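Long-range contacts in outer membrane protein (Tpn50) (Borrelia burgdorferi, PDB 3OON), which probably anchors the outer membrane of the spirochaete to the cell wall, binding peptidoglycan through the OmpA-like C-terminal domain described here: residues G12-F17 / E118-N123; F17-Y22 / Q30-K35; K48-I53 / K89-F94; E54-Q59 / N114-I119. All blocks are in the same frame, centred on the assembly; numbering follows the deposited sequence.

Interaction 1: G12-F17 / E118-N123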
# COMPACT_ATOMS: atom_id res chain seq x y z
N GLY A 12 6.79 4.21 -11.57
CA GLY A 12 6.10 2.96 -11.26
C GLY A 12 5.24 3.09 -10.02
O GLY A 12 4.67 4.15 -9.74
N ILE A 13 5.15 2.00 -9.26
CA ILE A 13 4.36 1.99 -8.04
C ILE A 13 5.33 2.12 -6.86
O ILE A 13 6.13 1.22 -6.61
CB ILE A 13 3.52 0.69 -7.92
CG1 ILE A 13 2.59 0.53 -9.13
CG2 ILE A 13 2.74 0.69 -6.61
CD1 ILE A 13 1.90 -0.83 -9.20
N ASN A 14 5.23 3.24 -6.14
CA ASN A 14 6.09 3.51 -4.99
C ASN A 14 5.54 2.90 -3.70
O ASN A 14 4.37 3.10 -3.35
CB ASN A 14 6.24 5.03 -4.81
CG ASN A 14 7.31 5.41 -3.81
OD1 ASN A 14 8.50 5.52 -4.15
ND2 ASN A 14 6.90 5.65 -2.59
N LEU A 15 6.39 2.15 -3.00
CA LEU A 15 6.08 1.60 -1.69
C LEU A 15 6.94 2.33 -0.67
O LEU A 15 8.16 2.20 -0.66
CB LEU A 15 6.38 0.09 -1.64
CG LEU A 15 5.88 -0.82 -2.77
CD1 LEU A 15 6.22 -2.29 -2.46
CD2 LEU A 15 4.40 -0.65 -2.98
N SER A 16 6.31 3.15 0.16
CA SER A 16 7.08 3.86 1.17
C SER A 16 6.71 3.36 2.56
O SER A 16 5.53 3.13 2.87
CB SER A 16 6.93 5.38 1.04
OG SER A 16 5.67 5.81 1.47
N PHE A 17 7.72 3.14 3.38
CA PHE A 17 7.51 2.54 4.68
C PHE A 17 8.70 2.89 5.56
O PHE A 17 9.65 3.52 5.11
CB PHE A 17 7.34 1.02 4.56
CG PHE A 17 8.43 0.35 3.78
CD1 PHE A 17 9.51 -0.23 4.43
CD2 PHE A 17 8.39 0.30 2.39
CE1 PHE A 17 10.55 -0.84 3.70
CE2 PHE A 17 9.41 -0.30 1.65
CZ PHE A 17 10.49 -0.87 2.31
N GLU A 118 12.24 3.26 0.53
CA GLU A 118 11.26 3.23 -0.53
C GLU A 118 11.64 2.10 -1.43
O GLU A 118 12.84 1.84 -1.64
CB GLU A 118 11.23 4.54 -1.31
CG GLU A 118 10.70 5.73 -0.53
CD GLU A 118 11.82 6.53 0.12
OE1 GLU A 118 12.85 6.79 -0.57
OE2 GLU A 118 11.66 6.89 1.31
N ILE A 119 10.63 1.42 -1.95
CA ILE A 119 10.81 0.44 -3.00
C ILE A 119 9.84 0.80 -4.12
O ILE A 119 8.63 0.96 -3.88
CB ILE A 119 10.54 -0.98 -2.52
CG1 ILE A 119 11.56 -1.40 -1.45
CG2 ILE A 119 10.59 -1.96 -3.70
CD1 ILE A 119 11.30 -2.77 -0.83
N THR A 120 10.36 0.95 -5.33
CA THR A 120 9.51 1.24 -6.48
C THR A 120 9.40 0.03 -7.40
O THR A 120 10.42 -0.51 -7.84
CB THR A 120 10.01 2.47 -7.24
OG1 THR A 120 10.06 3.59 -6.35
CG2 THR A 120 9.08 2.82 -8.41
N ILE A 121 8.17 -0.39 -7.68
CA ILE A 121 7.93 -1.43 -8.68
C ILE A 121 8.00 -0.71 -10.01
O ILE A 121 7.10 0.06 -10.36
CB ILE A 121 6.58 -2.14 -8.49
CG1 ILE A 121 6.47 -2.70 -7.06
CG2 ILE A 121 6.44 -3.28 -9.51
CD1 ILE A 121 5.07 -3.17 -6.68
N LEU A 122 9.10 -0.93 -10.73
CA LEU A 122 9.38 -0.17 -11.95
C LEU A 122 8.51 -0.64 -13.10
O LEU A 122 8.32 -1.84 -13.28
CB LEU A 122 10.86 -0.27 -12.32
CG LEU A 122 11.87 0.21 -11.27
CD1 LEU A 122 13.28 -0.13 -11.71
CD2 LEU A 122 11.72 1.73 -10.99
N ASN A 123 8.01 0.32 -13.86
CA ASN A 123 7.14 0.04 -15.00
C ASN A 123 7.72 -0.95 -16.01
O ASN A 123 7.08 -1.97 -16.31
CB ASN A 123 6.78 1.35 -15.70
CG ASN A 123 5.44 1.87 -15.27
OD1 ASN A 123 5.35 2.79 -14.45
ND2 ASN A 123 4.37 1.29 -15.82
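Residues 12-17 and 118-123 pair as neighbouring antiparallel strands in the mixed sheet of the OmpA-like domain. I13 and I121 form a hydrogen-bonded pair, and so do L15 and I119. In the first, I13 N reaches I121 O at 3.0 Å and I121 N reaches I13 O at 2.8 Å. In the second, L15 N donates to I119 O at 2.7 Å and I119 N to L15 O at 2.9 Å. N14 and T120 lie between them as a non-hydrogen-bonded pair; G12-L122 and S16-E118 flank them as two more. T120 CA makes a CA-H...O contact with I13 O at 3.4 Å.

The two faces differ. I13, L15, I119 and I121 make an apolar face. N14, S16, E118 and T120 make a more polar one, where N14 OD1 lies 3.3 Å from T120 OG1. F17, further along the strand, joins the apolar face. Its CG sits between the backbone N and the carbonyl carbon (chi1 52°), which brings the ring to I119. I119 meets the ring at its edge, with CD1 3.8 Å from F17 CZ. G12 passes close to I121 O, and its backbone shape (phi 150°) is one that suits glycine.

Helix 33-45 lies on the apolar face, with I39 against F17 and I119, and L43 against L15 and I121. Strand 4-9 flanks residues 12-17, and strand 51-55 flanks residues 118-122.

Interaction 2: F17-Y22 / Q30-K35; sequences FDIEFY and QKEYKK
K35 and E32 reach from residues 30-35, which lead into helix 33-45, to the end of strand 12-20 and grip its backbone. This is the tight part of the contact. E32 OE2 takes the E20 N-H at 2.7 Å in a nearly straight bond (168°). The donor comes to the anti side of the carboxylate, 16° out of its plane. K35 NZ donates to D18 O at 2.6 Å. In the conformer described, D18 OD1 also makes a salt bridge with K35 NZ, which is less certain. The K35 chain leaves with CG anti to the backbone N and turns about its CG-CD bond (chi3 -74°). Its CD packs on I19 CD1 at 3.8 Å before the amine turns to the strand. A water accepts from both K35 NZ and D18 N. N1 O accepts a further bond from K35 NZ.

The looser side is toward solvent. Exposed K31 stretches to E20, and K31 NZ meets E20 OE2 at 3.3 Å in a salt bridge whose hydrogen bond is weak.

The strand thus offers both an N-H and a carbonyl to charged side chains of residues 30-35. E20 and E32 are like charges, with their OE2 atoms 4.7 Å apart. K31 and K35 probably offset the negative charge gathered here.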
# COMPACT_ATOMS: atom_id res chain seq x y z
N PHE A 17 7.72 3.14 3.38
CA PHE A 17 7.51 2.54 4.68
C PHE A 17 8.70 2.89 5.56
O PHE A 17 9.65 3.52 5.11
CB PHE A 17 7.34 1.02 4.56
CG PHE A 17 8.43 0.35 3.78
CD1 PHE A 17 9.51 -0.23 4.43
CD2 PHE A 17 8.39 0.30 2.39
CE1 PHE A 17 10.55 -0.84 3.70
CE2 PHE A 17 9.41 -0.30 1.65
CZ PHE A 17 10.49 -0.87 2.31
N ASP A 18 8.66 2.48 6.82
CA ASP A 18 9.81 2.72 7.69
C ASP A 18 10.21 1.47 8.45
O ASP A 18 9.37 0.75 9.01
CB ASP A 18 9.58 3.90 8.63
CG ASP A 18 8.52 3.62 9.66
OD1 ASP A 18 7.83 2.60 9.53
OD2 ASP A 18 8.37 4.43 10.61
N ILE A 19 11.52 1.22 8.44
CA ILE A 19 12.11 -0.00 8.97
C ILE A 19 13.01 0.42 10.09
O ILE A 19 13.84 1.32 9.92
CB ILE A 19 12.98 -0.72 7.90
CG1 ILE A 19 12.12 -1.26 6.74
CG2 ILE A 19 13.86 -1.83 8.53
CD1 ILE A 19 11.22 -2.47 7.09
N GLU A 20 12.84 -0.21 11.25
CA GLU A 20 13.73 0.03 12.37
C GLU A 20 15.07 -0.64 12.11
O GLU A 20 15.13 -1.85 11.89
CB GLU A 20 13.12 -0.50 13.67
CG GLU A 20 11.93 0.31 14.14
CD GLU A 20 11.56 0.06 15.59
OE1 GLU A 20 12.47 -0.10 16.44
OE2 GLU A 20 10.35 0.04 15.88
N PHE A 21 16.12 0.17 12.09
CA PHE A 21 17.49 -0.30 12.06
C PHE A 21 18.12 0.01 13.41
O PHE A 21 17.77 1.01 14.05
CB PHE A 21 18.30 0.43 10.98
CG PHE A 21 17.90 0.07 9.58
CD1 PHE A 21 18.43 -1.06 8.96
CD2 PHE A 21 17.02 0.87 8.87
CE1 PHE A 21 18.07 -1.39 7.64
CE2 PHE A 21 16.65 0.55 7.56
CZ PHE A 21 17.17 -0.58 6.95
N TYR A 22 19.04 -0.83 13.86
CA TYR A 22 19.79 -0.50 15.06
C TYR A 22 20.61 0.77 14.81
O TYR A 22 21.01 1.02 13.67
CB TYR A 22 20.67 -1.68 15.47
CG TYR A 22 19.87 -2.81 16.08
CD1 TYR A 22 19.31 -2.69 17.36
CD2 TYR A 22 19.67 -4.00 15.39
CE1 TYR A 22 18.57 -3.73 17.93
CE2 TYR A 22 18.94 -5.05 15.95
CZ TYR A 22 18.40 -4.91 17.22
OH TYR A 22 17.67 -5.94 17.78
N GLN A 30 14.80 -7.72 14.24
CA GLN A 30 14.13 -8.99 14.00
C GLN A 30 12.63 -8.85 13.71
O GLN A 30 12.10 -9.49 12.79
CB GLN A 30 14.34 -9.92 15.21
CG GLN A 30 13.67 -11.28 15.10
CD GLN A 30 14.44 -12.24 14.21
OE1 GLN A 30 15.26 -11.84 13.38
NE2 GLN A 30 14.18 -13.54 14.38
N LYS A 31 11.96 -8.00 14.48
CA LYS A 31 10.52 -7.84 14.39
C LYS A 31 10.06 -7.23 13.06
O LYS A 31 8.87 -7.28 12.75
CB LYS A 31 10.01 -6.98 15.55
CG LYS A 31 10.49 -5.53 15.51
CD LYS A 31 9.84 -4.72 16.61
CE LYS A 31 10.31 -3.28 16.57
NZ LYS A 31 10.01 -2.57 17.84
N GLU A 32 10.99 -6.67 12.29
CA GLU A 32 10.65 -5.97 11.05
C GLU A 32 10.50 -6.91 9.86
O GLU A 32 9.97 -6.52 8.82
CB GLU A 32 11.67 -4.86 10.73
CG GLU A 32 11.83 -3.75 11.77
CD GLU A 32 10.60 -2.87 11.90
OE1 GLU A 32 9.56 -3.38 12.36
OE2 GLU A 32 10.65 -1.68 11.54
N TYR A 33 10.98 -8.15 9.99
CA TYR A 33 10.96 -9.07 8.85
C TYR A 33 9.55 -9.41 8.37
O TYR A 33 9.33 -9.63 7.19
CB TYR A 33 11.80 -10.32 9.13
CG TYR A 33 13.28 -10.04 9.07
CD1 TYR A 33 13.90 -9.71 7.87
CD2 TYR A 33 14.06 -10.09 10.22
CE1 TYR A 33 15.26 -9.44 7.81
CE2 TYR A 33 15.43 -9.82 10.17
CZ TYR A 33 16.02 -9.50 8.96
OH TYR A 33 17.37 -9.22 8.90
N LYS A 34 8.59 -9.42 9.30
CA LYS A 34 7.19 -9.66 8.97
C LYS A 34 6.64 -8.55 8.05
O LYS A 34 5.86 -8.82 7.14
CB LYS A 34 6.37 -9.76 10.26
CG LYS A 34 4.93 -10.23 10.09
CD LYS A 34 4.79 -11.75 10.29
CE LYS A 34 3.54 -12.10 11.11
NZ LYS A 34 2.25 -11.78 10.43
N LYS A 35 7.07 -7.32 8.29
CA LYS A 35 6.72 -6.20 7.40
C LYS A 35 7.32 -6.37 6.00
O LYS A 35 6.64 -6.14 4.98
CB LYS A 35 7.18 -4.88 8.01
CG LYS A 35 6.80 -3.65 7.18
CD LYS A 35 7.47 -2.37 7.72
CE LYS A 35 6.83 -1.87 8.99
NZ LYS A 35 7.10 -0.42 9.18
O HOH W 1 5.82 1.55 7.57

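Interaction 3: K48-I53 / K89-F94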
# COMPACT_ATOMS: atom_id res chain seq x y z
N LYS A 48 7.40 -9.80 -13.32
CA LYS A 48 8.28 -9.37 -14.42
C LYS A 48 9.01 -8.06 -14.13
O LYS A 48 10.01 -7.74 -14.76
CB LYS A 48 7.49 -9.25 -15.72
CG LYS A 48 7.42 -10.54 -16.54
CD LYS A 48 6.76 -10.30 -17.89
CE LYS A 48 7.16 -11.37 -18.90
NZ LYS A 48 8.60 -11.26 -19.26
N ASN A 49 8.50 -7.30 -13.16
CA ASN A 49 9.05 -5.97 -12.86
C ASN A 49 10.41 -5.97 -12.17
O ASN A 49 10.67 -6.78 -11.28
CB ASN A 49 8.07 -5.15 -12.04
CG ASN A 49 6.68 -5.13 -12.64
OD1 ASN A 49 6.00 -6.15 -12.69
ND2 ASN A 49 6.25 -3.96 -13.11
N ASN A 50 11.25 -5.02 -12.58
CA ASN A 50 12.45 -4.69 -11.84
C ASN A 50 12.05 -3.78 -10.70
O ASN A 50 10.99 -3.16 -10.75
CB ASN A 50 13.47 -4.02 -12.76
CG ASN A 50 13.89 -4.92 -13.91
OD1 ASN A 50 14.30 -6.06 -13.68
ND2 ASN A 50 13.76 -4.43 -15.14
N ILE A 51 12.88 -3.71 -9.66
CA ILE A 51 12.60 -2.81 -8.54
C ILE A 51 13.77 -1.89 -8.21
O ILE A 51 14.92 -2.21 -8.49
CB ILE A 51 12.15 -3.56 -7.24
CG1 ILE A 51 13.26 -4.45 -6.67
CG2 ILE A 51 10.85 -4.37 -7.47
CD1 ILE A 51 12.91 -5.01 -5.28
N LEU A 52 13.46 -0.76 -7.61
CA LEU A 52 14.47 0.17 -7.13
C LEU A 52 14.29 0.32 -5.63
O LEU A 52 13.17 0.61 -5.17
CB LEU A 52 14.28 1.54 -7.81
CG LEU A 52 14.96 2.75 -7.16
CD1 LEU A 52 16.47 2.66 -7.31
CD2 LEU A 52 14.46 4.02 -7.84
N ILE A 53 15.36 0.09 -4.86
CA ILE A 53 15.31 0.20 -3.41
C ILE A 53 16.18 1.36 -2.99
O ILE A 53 17.38 1.38 -3.31
CB ILE A 53 15.79 -1.08 -2.69
CG1 ILE A 53 15.09 -2.32 -3.26
CG2 ILE A 53 15.58 -0.93 -1.17
CD1 ILE A 53 15.45 -3.61 -2.53
N LYS A 89 18.84 -10.98 -8.05
CA LYS A 89 19.74 -9.82 -7.95
C LYS A 89 19.75 -8.99 -9.25
O LYS A 89 19.99 -7.78 -9.22
CB LYS A 89 21.15 -10.23 -7.50
CG LYS A 89 22.09 -10.63 -8.62
CD LYS A 89 23.57 -10.60 -8.22
CE LYS A 89 24.44 -10.72 -9.47
NZ LYS A 89 25.90 -10.98 -9.21
N ASP A 90 19.48 -9.67 -10.36
CA ASP A 90 19.34 -9.08 -11.69
C ASP A 90 18.29 -8.00 -11.78
O ASP A 90 18.35 -7.16 -12.67
CB ASP A 90 18.89 -10.15 -12.68
CG ASP A 90 19.98 -11.11 -13.02
OD1 ASP A 90 21.12 -10.89 -12.58
OD2 ASP A 90 19.68 -12.08 -13.74
N GLN A 91 17.30 -8.07 -10.89
CA GLN A 91 16.09 -7.27 -10.98
C GLN A 91 16.09 -6.11 -10.01
O GLN A 91 15.11 -5.37 -9.98
CB GLN A 91 14.85 -8.11 -10.69
CG GLN A 91 14.65 -9.29 -11.63
CD GLN A 91 13.50 -10.16 -11.18
OE1 GLN A 91 13.63 -10.94 -10.24
NE2 GLN A 91 12.36 -10.03 -11.85
N ILE A 92 17.15 -5.96 -9.21
CA ILE A 92 17.15 -4.93 -8.14
C ILE A 92 18.21 -3.83 -8.29
O ILE A 92 19.41 -4.10 -8.34
CB ILE A 92 17.29 -5.56 -6.72
CG1 ILE A 92 16.30 -6.70 -6.54
CG2 ILE A 92 17.09 -4.47 -5.63
CD1 ILE A 92 16.47 -7.45 -5.22
N LEU A 93 17.75 -2.58 -8.37
CA LEU A 93 18.63 -1.43 -8.30
C LEU A 93 18.64 -0.95 -6.85
O LEU A 93 17.60 -0.95 -6.19
CB LEU A 93 18.14 -0.30 -9.21
CG LEU A 93 18.22 -0.45 -10.73
CD1 LEU A 93 17.32 0.54 -11.45
CD2 LEU A 93 19.65 -0.28 -11.20
N PHE A 94 19.83 -0.59 -6.37
CA PHE A 94 20.03 -0.12 -4.99
C PHE A 94 20.57 1.30 -5.04
O PHE A 94 21.57 1.56 -5.71
CB PHE A 94 21.06 -0.99 -4.27
CG PHE A 94 20.66 -2.42 -4.12
CD1 PHE A 94 19.83 -2.82 -3.08
CD2 PHE A 94 21.15 -3.38 -5.00
CE1 PHE A 94 19.47 -4.17 -2.92
CE2 PHE A 94 20.79 -4.73 -4.86
CZ PHE A 94 19.96 -5.12 -3.81
O HOH W 2 12.52 -8.08 -14.44
O HOH W 3 16.29 -7.03 -15.03
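I51 and I92 begin the parallel pairing of strands 51-55 and 92-96, the two strands of a beta-alpha-beta unit whose helix is 63-83. Three backbone bonds join them. I51 N donates to Q91 O at 2.8 Å, almost in line with the carbonyl. I51 O accepts from L93 N at 2.9 Å. I53 N then donates to L93 O at 2.8 Å.

I53 can be followed outward. Its CB is 3.9 Å from L93 O. CG1 is anti to the carbonyl carbon (chi1 -50°) and comes within 3.8 Å of I92 CG2. The tip, CD1, reaches that methyl at 3.6 Å and also touches F94 CE1. The other branch, CG2, turns toward V117 and I119 of the neighbouring strand 114-122. I92 CG2 itself sits over one face of the F94 ring, offset toward its rim. I51 and I92 lie side by side and point the same way. Helix 63-83 packs on this apolar side, with L81 against I51, A74 against I53 and I82 against I92. L52 and L93 are on the other face, where L52 CD1 meets L93 CB.

The entrance to the strands is wetter. The N50 and Q91 amides stand nearly perpendicular, 89° apart. Q91 is held outside the pair, its OE1 accepting from D88 N. One water donates to N50 OD1 and to D90 O. A second donates to K48 O and N50 OD1 and accepts from Q91 NE2, 3.2 Å away.

Interaction 4: E54-Q59 / N114-I119; sequences EGHTEQ and NRRVEI. With SO4 (sulfate ion), chain B.
H56 NE2 donates a hydrogen bond to E118 OE1 at 2.6 Å, the shortest direct hydrogen bond between the two segments. The oxygen uses its syn lone pair and lies near the plane of the imidazole. The other oxygen, E118 OE2, forms a salt bridge with R116 NH2. That guanidinium also leans over the H56 ring, its NH2 above one face toward the rim and 3.3 Å from H56 CE1. The planes are 43° apart, so this is no flat stack. The carboxylate probably favours the hydrogen on NE2 and partly offsets the arginine charge.

Further along, R115 and the backbone of E58 and Q59 hold a sulfate ion, probably from the crystallisation liquor. R115 NE donates to sulfate O2 at 2.8 Å and R115 NH2 to O1 at 2.9 Å. E58 N also meets O2, at 2.9 Å, and Q59 N meets O3. R73 NH2 adds another bond. E58 lays its carboxylate flat on the R115 guanidinium, the planes 3° apart. E58 OE1 sits over its centre, so the attraction is of charge alone. The site may mark where OmpA-like domains bind an anionic group of peptidoglycan.

E54 and E118 pair as antiparallel strand neighbours, with E54 N bonded to E118 O. Strand 12-20 flanks residues 114-119 on the far side from strand 51-55. R73 of helix 63-83 bonds H56 O, and W97, just past strand 92-96, meets the H56 ring.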
# COMPACT_ATOMS: atom_id res chain seq x y z
N GLU A 54 15.59 2.32 -2.28
CA GLU A 54 16.27 3.56 -1.91
C GLU A 54 16.39 3.69 -0.40
O GLU A 54 15.37 3.58 0.32
CB GLU A 54 15.53 4.76 -2.49
CG GLU A 54 15.43 4.74 -4.01
CD GLU A 54 14.66 5.91 -4.56
OE1 GLU A 54 13.42 5.80 -4.72
OE2 GLU A 54 15.30 6.95 -4.83
N GLY A 55 17.61 3.89 0.07
CA GLY A 55 17.92 3.96 1.50
C GLY A 55 18.24 5.38 1.93
O GLY A 55 18.63 6.22 1.10
N HIS A 56 18.07 5.63 3.23
CA HIS A 56 18.26 6.96 3.79
C HIS A 56 18.90 6.90 5.17
O HIS A 56 18.74 5.93 5.93
CB HIS A 56 16.92 7.71 3.90
CG HIS A 56 16.19 7.84 2.60
ND1 HIS A 56 16.32 8.94 1.77
CD2 HIS A 56 15.31 7.01 1.99
CE1 HIS A 56 15.55 8.77 0.71
NE2 HIS A 56 14.93 7.61 0.82
N THR A 57 19.64 7.96 5.47
CA THR A 57 20.13 8.20 6.81
C THR A 57 19.55 9.52 7.28
O THR A 57 18.96 10.27 6.49
CB THR A 57 21.67 8.30 6.84
OG1 THR A 57 22.10 9.22 5.84
CG2 THR A 57 22.30 6.95 6.58
N GLU A 58 19.72 9.81 8.57
CA GLU A 58 19.23 11.06 9.15
C GLU A 58 20.35 11.95 9.66
O GLU A 58 20.25 13.18 9.59
CB GLU A 58 18.22 10.77 10.25
CG GLU A 58 16.96 10.10 9.73
CD GLU A 58 15.85 9.98 10.76
OE1 GLU A 58 16.11 10.20 11.97
OE2 GLU A 58 14.72 9.66 10.35
N GLN A 59 21.42 11.33 10.17
CA GLN A 59 22.56 12.03 10.78
C GLN A 59 23.27 12.90 9.74
O GLN A 59 23.37 12.53 8.58
CB GLN A 59 23.53 11.00 11.35
CG GLN A 59 24.69 11.52 12.16
CD GLN A 59 25.51 10.39 12.80
OE1 GLN A 59 25.50 10.23 14.02
NE2 GLN A 59 26.21 9.62 11.98
N ASN A 114 13.48 3.90 13.57
CA ASN A 114 12.80 3.94 12.27
C ASN A 114 13.45 4.85 11.22
O ASN A 114 13.64 6.04 11.44
CB ASN A 114 11.33 4.36 12.44
CG ASN A 114 10.39 3.17 12.57
OD1 ASN A 114 10.56 2.14 11.91
ND2 ASN A 114 9.37 3.32 13.41
N ARG A 115 13.78 4.25 10.08
CA ARG A 115 14.35 4.98 8.95
C ARG A 115 13.57 4.70 7.67
O ARG A 115 13.06 3.58 7.46
CB ARG A 115 15.82 4.60 8.75
CG ARG A 115 16.75 5.00 9.89
CD ARG A 115 16.82 6.50 10.03
NE ARG A 115 17.68 6.91 11.14
CZ ARG A 115 17.28 7.06 12.40
NH1 ARG A 115 16.02 6.84 12.75
NH2 ARG A 115 18.16 7.44 13.33
N ARG A 116 13.48 5.71 6.82
CA ARG A 116 12.71 5.66 5.59
C ARG A 116 13.38 4.76 4.56
O ARG A 116 14.59 4.84 4.35
CB ARG A 116 12.53 7.06 5.01
CG ARG A 116 11.68 8.02 5.88
CD ARG A 116 11.65 9.43 5.28
NE ARG A 116 11.66 9.38 3.82
CZ ARG A 116 12.63 9.86 3.04
NH1 ARG A 116 13.69 10.47 3.57
NH2 ARG A 116 12.53 9.75 1.72
N VAL A 117 12.57 3.89 3.96
CA VAL A 117 12.98 3.08 2.81
C VAL A 117 11.87 3.21 1.80
O VAL A 117 10.68 3.29 2.15
CB VAL A 117 13.20 1.57 3.15
CG1 VAL A 117 13.75 0.81 1.93
CG2 VAL A 117 14.14 1.38 4.30
N GLU A 118 12.24 3.26 0.53
CA GLU A 118 11.26 3.23 -0.53
C GLU A 118 11.64 2.10 -1.43
O GLU A 118 12.84 1.84 -1.64
CB GLU A 118 11.23 4.54 -1.31
CG GLU A 118 10.70 5.73 -0.53
CD GLU A 118 11.82 6.53 0.12
OE1 GLU A 118 12.85 6.79 -0.57
OE2 GLU A 118 11.66 6.89 1.31
N ILE A 119 10.63 1.42 -1.95
CA ILE A 119 10.81 0.44 -3.00
C ILE A 119 9.84 0.80 -4.12
O ILE A 119 8.63 0.96 -3.88
CB ILE A 119 10.54 -0.98 -2.52
CG1 ILE A 119 11.56 -1.40 -1.45
CG2 ILE A 119 10.59 -1.96 -3.70
CD1 ILE A 119 11.30 -2.77 -0.83
S SO4 B . 21.30 7.49 10.88
O1 SO4 B . 20.83 7.92 12.19
O2 SO4 B . 20.18 7.31 9.97
O3 SO4 B . 22.20 8.52 10.37
O4 SO4 B . 22.05 6.24 11.04
O HOH W 4 16.85 3.76 5.13
O HOH W 5 15.01 8.09 7.39

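Overall arrangement
All four contacts involve one sheet. Interaction 1 is the buried one, two long antiparallel strands with an apolar face under helix 33-45. Interactions 2, 3 and 4 are only partly buried. Interaction 4 uses the same strand 114-122 on its other edge, sharing E118 and I119, but is largely polar and holds the sulfate. Interaction 3 continues through strand 51-55 to an outermost strand, 92-96, by parallel pairing, and ends in waters. Interaction 2 ties strand 12-20 to residues 30-35 through charged side chains instead of strand pairing. It shares F17 with interaction 1. Interactions 2 and 3 lie on opposite sides of the chain's centre, about 20 Å apart between centres.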